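Local structure of teichoic acid D-alanine hydrolase (5ZH8) at residues D47-L52 and A249-Q254; N277-Y282 and N287-P292. The protein removes D-alanyl groups from wall teichoic acid and lipoteichoic acid in the Staphylococcus aureus cell envelope, acting as an esterase on a beta-lactamase-like scaffold. All coordinates share one frame; numbering follows the deposited sequence.

How the interactions relate
Both contacts involve the small antiparallel sheet in which strand 288-290 lies between strands 123-124 and 248-250. Interaction 1, its centre about 17 Å from that of the chain, brings helix 47-55 against the end of outer strand 248-250; interaction 2, its centre about 9 Å away, folds loop 277-282 onto Asn-287, just before the middle strand, and Tyr-289 within it. Ala-249 O to Tyr-289 N, 2.7 Å, is a probable backbone hydrogen bond between them. In interaction 2 all touching residues are buried, and a side-chain amide grips a carbonyl oxygen. Interaction 1, also mainly buried but nearer the surface at Glu-49 and Tyr-251, relies on leucine packing against a ring and a carboxylate, with no hydrogen bond across.

Interaction 1: residues D47-L52 and A249-Q254; sequences DNEKYL and AFYDEQ
Leu-52 reaches from helix 47-55 into the bend formed by Phe-250 and Glu-253. Its CB leaves the helix toward the other segment, and CG stands anti to the carbonyl carbon (chi1 -66°), beside the backbone N, from where the methyls reach the turn. At the fork they part: CD1 lies 4.1 Å from CB of Phe-250, while CD2 rests obliquely 3.9 Å from the ring atom CD2 of Phe-250. The same Leu-52 CD2 lies over the face of the Glu-253 carboxylate, 3.7 Å from CD. Leucine's fork suits this place: CD2 fills the angle between the flat phenyl ring and the carboxylate while CD1 covers Phe-250 CB, and an apolar methyl can lie on the acid because its oxygens are bonded elsewhere.

Strand 248-250 ends here in a type I beta turn from Phe-250 to Glu-253, closed by the bond from Glu-253 N to Phe-250 O. Glutamate is long enough to turn back to the start of the turn, where OE2 accepts a hydrogen bond from Phe-250 N at 2.8 Å, on the anti side and 18° out of the carboxylate plane. Tyr-236 OH also bonds to OE2 and Asn-56 ND2 to OE1, so the buried acid is held at both oxygens. Toward the helix start, Glu-49 OE2 stands 3.9 Å from Tyr-251 OH, too far for a hydrogen bond, with carboxylate and ring planes turned 50° apart.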
loop_
_atom_site.group_PDB
_atom_site.type_symbol
_atom_site.label_atom_id
_atom_site.label_comp_id
_atom_site.label_asym_id
_atom_site.label_seq_id
_atom_site.Cartn_x
_atom_site.Cartn_y
_atom_site.Cartn_z
ATOM N N ASP A 47 -28.075 -15.566 7.290
ATOM C CA ASP A 47 -29.034 -15.579 6.184
ATOM C C ASP A 47 -28.358 -15.552 4.820
ATOM O O ASP A 47 -28.859 -16.158 3.872
ATOM C CB ASP A 47 -30.031 -14.431 6.317
ATOM C CG ASP A 47 -30.957 -14.609 7.513
ATOM O OD1 ASP A 47 -30.604 -15.375 8.434
ATOM O OD2 ASP A 47 -32.045 -13.998 7.539
ATOM N N ASN A 48 -27.222 -14.863 4.733
ATOM C CA ASN A 48 -26.461 -14.786 3.482
ATOM C C ASN A 48 -25.995 -16.151 2.996
ATOM O O ASN A 48 -26.194 -16.493 1.829
ATOM C CB ASN A 48 -25.243 -13.868 3.630
ATOM C CG ASN A 48 -25.601 -12.403 3.514
ATOM O OD1 ASN A 48 -26.339 -11.996 2.615
ATOM N ND2 ASN A 48 -25.067 -11.596 4.421
ATOM N N GLU A 49 -25.375 -16.923 3.886
ATOM C CA GLU A 49 -24.868 -18.239 3.514
ATOM C C GLU A 49 -26.015 -19.215 3.278
ATOM O O GLU A 49 -25.957 -20.021 2.353
ATOM C CB GLU A 49 -23.915 -18.788 4.582
ATOM C CG GLU A 49 -22.626 -17.999 4.763
ATOM C CD GLU A 49 -21.999 -18.211 6.133
ATOM O OE1 GLU A 49 -22.711 -18.668 7.067
ATOM O OE2 GLU A 49 -20.786 -17.925 6.268
ATOM N N LYS A 50 -27.062 -19.104 4.059
ATOM C CA LYS A 50 -28.200 -19.950 3.848
ATOM C C LYS A 50 -28.590 -19.820 2.417
ATOM O O LYS A 50 -28.635 -20.797 1.715
ATOM C CB LYS A 50 -29.363 -19.477 4.689
ATOM C CG LYS A 50 -29.857 -20.452 5.728
ATOM C CD LYS A 50 -29.874 -19.788 7.089
ATOM C CE LYS A 50 -31.163 -20.061 7.827
ATOM N NZ LYS A 50 -31.025 -19.715 9.264
ATOM N N TYR A 51 -28.855 -18.592 1.979
ATOM C CA TYR A 51 -29.310 -18.346 0.615
ATOM C C TYR A 51 -28.334 -18.881 -0.430
ATOM O O TYR A 51 -28.740 -19.550 -1.379
ATOM C CB TYR A 51 -29.539 -16.853 0.368
ATOM C CG TYR A 51 -29.750 -16.556 -1.099
ATOM C CD1 TYR A 51 -30.951 -16.870 -1.716
ATOM C CD2 TYR A 51 -28.730 -16.011 -1.884
ATOM C CE1 TYR A 51 -31.150 -16.624 -3.064
ATOM C CE2 TYR A 51 -28.925 -15.767 -3.234
ATOM C CZ TYR A 51 -30.138 -16.079 -3.815
ATOM O OH TYR A 51 -30.348 -15.863 -5.151
ATOM N N LEU A 52 -27.052 -18.571 -0.256
ATOM C CA LEU A 52 -26.026 -18.928 -1.236
ATOM C C LEU A 52 -25.796 -20.429 -1.350
ATOM O O LEU A 52 -25.615 -20.949 -2.452
ATOM C CB LEU A 52 -24.707 -18.243 -0.890
ATOM C CG LEU A 52 -24.739 -16.723 -1.002
ATOM C CD1 LEU A 52 -23.578 -16.120 -0.242
ATOM C CD2 LEU A 52 -24.728 -16.291 -2.458
ATOM N N ALA A 249 -19.082 -13.355 -7.851
ATOM C CA ALA A 249 -19.472 -14.194 -6.725
ATOM C C ALA A 249 -19.019 -13.649 -5.384
ATOM O O ALA A 249 -18.058 -12.890 -5.291
ATOM C CB ALA A 249 -18.949 -15.612 -6.920
ATOM N N PHE A 250 -19.748 -14.041 -4.346
ATOM C CA PHE A 250 -19.347 -13.778 -2.974
ATOM C C PHE A 250 -18.223 -14.740 -2.619
ATOM O O PHE A 250 -18.146 -15.840 -3.154
ATOM C CB PHE A 250 -20.535 -13.932 -2.014
ATOM C CG PHE A 250 -21.546 -12.823 -2.117
ATOM C CD1 PHE A 250 -21.366 -11.641 -1.417
ATOM C CD2 PHE A 250 -22.667 -12.956 -2.918
ATOM C CE1 PHE A 250 -22.285 -10.610 -1.508
ATOM C CE2 PHE A 250 -23.595 -11.932 -3.016
ATOM C CZ PHE A 250 -23.403 -10.755 -2.310
ATOM N N TYR A 251 -17.358 -14.305 -1.709
ATOM C CA TYR A 251 -16.095 -14.987 -1.396
ATOM C C TYR A 251 -16.159 -16.510 -1.180
ATOM O O TYR A 251 -15.209 -17.215 -1.524
ATOM C CB TYR A 251 -15.449 -14.332 -0.167
ATOM C CG TYR A 251 -16.102 -14.701 1.150
ATOM C CD1 TYR A 251 -17.282 -14.084 1.566
ATOM C CD2 TYR A 251 -15.542 -15.667 1.981
ATOM C CE1 TYR A 251 -17.883 -14.423 2.769
ATOM C CE2 TYR A 251 -16.133 -16.011 3.190
ATOM C CZ TYR A 251 -17.304 -15.388 3.577
ATOM O OH TYR A 251 -17.889 -15.726 4.779
ATOM N N ASP A 252 -17.255 -17.013 -0.612
ATOM C CA ASP A 252 -17.319 -18.417 -0.207
ATOM C C ASP A 252 -18.190 -19.307 -1.099
ATOM O O ASP A 252 -18.444 -20.464 -0.759
ATOM C CB ASP A 252 -17.787 -18.524 1.251
ATOM C CG ASP A 252 -17.304 -19.804 1.937
ATOM O OD1 ASP A 252 -16.210 -20.311 1.595
ATOM O OD2 ASP A 252 -18.030 -20.313 2.822
ATOM N N GLU A 253 -18.635 -18.796 -2.242
ATOM C CA GLU A 253 -19.429 -19.605 -3.165
ATOM C C GLU A 253 -18.557 -20.699 -3.796
ATOM O O GLU A 253 -17.467 -20.425 -4.298
ATOM C CB GLU A 253 -20.092 -18.725 -4.229
ATOM C CG GLU A 253 -21.069 -17.707 -3.658
ATOM C CD GLU A 253 -21.939 -17.053 -4.720
ATOM O OE1 GLU A 253 -22.736 -17.754 -5.385
ATOM O OE2 GLU A 253 -21.848 -15.821 -4.880
ATOM N N GLN A 254 -19.042 -21.938 -3.742
ATOM C CA GLN A 254 -18.240 -23.117 -4.105
ATOM C C GLN A 254 -17.812 -23.162 -5.565
ATOM O O GLN A 254 -16.632 -23.343 -5.848
ATOM C CB GLN A 254 -18.989 -24.417 -3.757
ATOM C CG GLN A 254 -19.039 -24.718 -2.275
ATOM C CD GLN A 254 -17.661 -24.926 -1.679
ATOM O OE1 GLN A 254 -16.873 -25.736 -2.172
ATOM N NE2 GLN A 254 -17.365 -24.193 -0.608
#

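Interaction 2: residues N277-Y282 and N287-P292; sequences NILDQY and NLYMTP
Asn-287 supplies the polar link to Leu-279: its ND2 donates to Leu-279 O at 2.9 Å, with an N-H...O angle of 149° and the donor tilted 16° from the carbonyl plane. Its CG lies between the backbone N and the carbonyl carbon (chi1 70°), from where ND2 reaches that oxygen. Leu-279 O also takes a weak bond from Tyr-282 N, at 3.3 Å. Asparagine suits this position because its short side chain offers donor and acceptor: OD1 has a hydrogen-bond partner elsewhere, its 3.4 Å approach to Tyr-282 O being two acceptors and no bond.

The ND2 bond lies where the loop from strand 272-273 leads into strand 288-290, the middle strand of a three-stranded antiparallel sheet in this beta-lactamase-family fold. The backbone N of Asn-287 donates to Gln-129 OE1.

Apolar contacts flank the amide. The Leu-279 and Asn-287 side chains run antiparallel alongside one another, their CB atoms 3.7 Å apart. Two residues on, Tyr-289 presents its ring edge to Leu-279 CD1, which is 3.9 Å from OH and 4.1 Å from CE1; a slim methyl suits such an edge. The Tyr-282 ring turns off from Asn-287, its hydroxyl hydrogen-bonded to Asp-213.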
loop_
_atom_site.group_PDB
_atom_site.type_symbol
_atom_site.label_atom_id
_atom_site.label_comp_id
_atom_site.label_asym_id
_atom_site.label_seq_id
_atom_site.Cartn_x
_atom_site.Cartn_y
_atom_site.Cartn_z
ATOM N N ASN A 277 -9.694 -12.703 5.983
ATOM C CA ASN A 277 -10.082 -13.331 7.242
ATOM C C ASN A 277 -11.342 -12.712 7.874
ATOM O O ASN A 277 -11.730 -13.105 8.978
ATOM C CB ASN A 277 -8.908 -13.253 8.229
ATOM C CG ASN A 277 -8.403 -11.833 8.439
ATOM O OD1 ASN A 277 -8.823 -10.894 7.762
ATOM N ND2 ASN A 277 -7.518 -11.667 9.400
ATOM N N ILE A 278 -11.971 -11.764 7.176
ATOM C CA ILE A 278 -13.087 -10.992 7.729
ATOM C C ILE A 278 -14.250 -10.779 6.745
ATOM O O ILE A 278 -15.153 -9.984 7.003
ATOM C CB ILE A 278 -12.601 -9.604 8.211
ATOM C CG1 ILE A 278 -11.923 -8.837 7.069
ATOM C CG2 ILE A 278 -11.658 -9.754 9.393
ATOM C CD1 ILE A 278 -11.583 -7.397 7.397
ATOM N N LEU A 279 -14.243 -11.500 5.630
ATOM C CA LEU A 279 -15.206 -11.256 4.561
ATOM C C LEU A 279 -16.617 -11.738 4.916
ATOM O O LEU A 279 -17.594 -11.346 4.268
ATOM C CB LEU A 279 -14.717 -11.893 3.259
ATOM C CG LEU A 279 -13.352 -11.424 2.727
ATOM C CD1 LEU A 279 -13.090 -12.056 1.370
ATOM C CD2 LEU A 279 -13.285 -9.906 2.639
ATOM N N ASP A 280 -16.728 -12.578 5.941
ATOM C CA ASP A 280 -18.041 -12.971 6.488
ATOM C C ASP A 280 -18.820 -11.807 7.124
ATOM O O ASP A 280 -20.042 -11.854 7.199
ATOM C CB ASP A 280 -17.902 -14.139 7.488
ATOM C CG ASP A 280 -16.932 -13.848 8.628
ATOM O OD1 ASP A 280 -16.197 -12.830 8.585
ATOM O OD2 ASP A 280 -16.899 -14.666 9.574
ATOM N N GLN A 281 -18.110 -10.767 7.561
ATOM C CA GLN A 281 -18.727 -9.589 8.171
ATOM C C GLN A 281 -18.762 -8.379 7.230
ATOM O O GLN A 281 -19.171 -7.290 7.634
ATOM C CB GLN A 281 -17.963 -9.226 9.452
ATOM C CG GLN A 281 -16.714 -8.372 9.242
ATOM C CD GLN A 281 -15.626 -8.619 10.272
ATOM O OE1 GLN A 281 -15.150 -7.689 10.921
ATOM N NE2 GLN A 281 -15.219 -9.879 10.419
ATOM N N TYR A 282 -18.337 -8.572 5.982
ATOM C CA TYR A 282 -18.130 -7.465 5.042
ATOM C C TYR A 282 -19.106 -7.454 3.865
ATOM O O TYR A 282 -18.772 -6.972 2.777
ATOM C CB TYR A 282 -16.673 -7.467 4.541
ATOM C CG TYR A 282 -15.889 -6.260 5.003
ATOM C CD1 TYR A 282 -15.967 -5.054 4.309
ATOM C CD2 TYR A 282 -15.092 -6.315 6.141
ATOM C CE1 TYR A 282 -15.263 -3.943 4.732
ATOM C CE2 TYR A 282 -14.385 -5.207 6.571
ATOM C CZ TYR A 282 -14.473 -4.023 5.864
ATOM O OH TYR A 282 -13.766 -2.926 6.293
ATOM N N ASN A 287 -16.720 -7.872 -0.043
ATOM C CA ASN A 287 -16.468 -9.318 -0.006
ATOM C C ASN A 287 -16.930 -9.992 -1.298
ATOM O O ASN A 287 -17.231 -11.187 -1.304
ATOM C CB ASN A 287 -17.130 -9.965 1.219
ATOM C CG ASN A 287 -18.647 -9.991 1.134
ATOM O OD1 ASN A 287 -19.253 -9.320 0.296
ATOM N ND2 ASN A 287 -19.267 -10.775 2.010
ATOM N N LEU A 288 -16.962 -9.227 -2.390
ATOM C CA LEU A 288 -17.388 -9.738 -3.689
ATOM C C LEU A 288 -16.199 -9.891 -4.628
ATOM O O LEU A 288 -15.296 -9.058 -4.630
ATOM C CB LEU A 288 -18.399 -8.791 -4.320
ATOM C CG LEU A 288 -19.179 -9.322 -5.520
ATOM C CD1 LEU A 288 -20.291 -10.269 -5.074
ATOM C CD2 LEU A 288 -19.737 -8.146 -6.303
ATOM N N TYR A 289 -16.223 -10.958 -5.428
ATOM C CA TYR A 289 -15.201 -11.234 -6.432
ATOM C C TYR A 289 -15.803 -11.130 -7.830
ATOM O O TYR A 289 -16.866 -11.683 -8.085
ATOM C CB TYR A 289 -14.623 -12.636 -6.226
ATOM C CG TYR A 289 -13.696 -12.768 -5.041
ATOM C CD1 TYR A 289 -14.180 -12.731 -3.740
ATOM C CD2 TYR A 289 -12.328 -12.943 -5.226
ATOM C CE1 TYR A 289 -13.323 -12.862 -2.654
ATOM C CE2 TYR A 289 -11.462 -13.072 -4.151
ATOM C CZ TYR A 289 -11.960 -13.030 -2.869
ATOM O OH TYR A 289 -11.101 -13.150 -1.802
ATOM N N MET A 290 -15.121 -10.432 -8.731
ATOM C CA MET A 290 -15.610 -10.219 -10.097
ATOM C C MET A 290 -14.500 -10.424 -11.108
ATOM O O MET A 290 -13.365 -10.028 -10.866
ATOM C CB MET A 290 -16.093 -8.775 -10.296
ATOM C CG MET A 290 -17.359 -8.383 -9.582
ATOM S SD MET A 290 -17.926 -6.745 -10.129
ATOM C CE MET A 290 -18.998 -7.226 -11.479
ATOM N N THR A 291 -14.847 -10.999 -12.256
ATOM C CA THR A 291 -14.013 -10.871 -13.442
ATOM C C THR A 291 -14.157 -9.440 -13.936
ATOM O O THR A 291 -15.243 -8.871 -13.855
ATOM C CB THR A 291 -14.428 -11.833 -14.574
ATOM O OG1 THR A 291 -15.801 -11.628 -14.914
ATOM C CG2 THR A 291 -14.235 -13.278 -14.160
ATOM N N PRO A 292 -13.063 -8.840 -14.433
ATOM C CA PRO A 292 -13.144 -7.513 -15.064
ATOM C C PRO A 292 -14.232 -7.394 -16.139
ATOM O O PRO A 292 -14.866 -6.352 -16.250
ATOM C CB PRO A 292 -11.754 -7.342 -15.685
ATOM C CG PRO A 292 -10.861 -8.129 -14.793
ATOM C CD PRO A 292 -11.668 -9.302 -14.301
#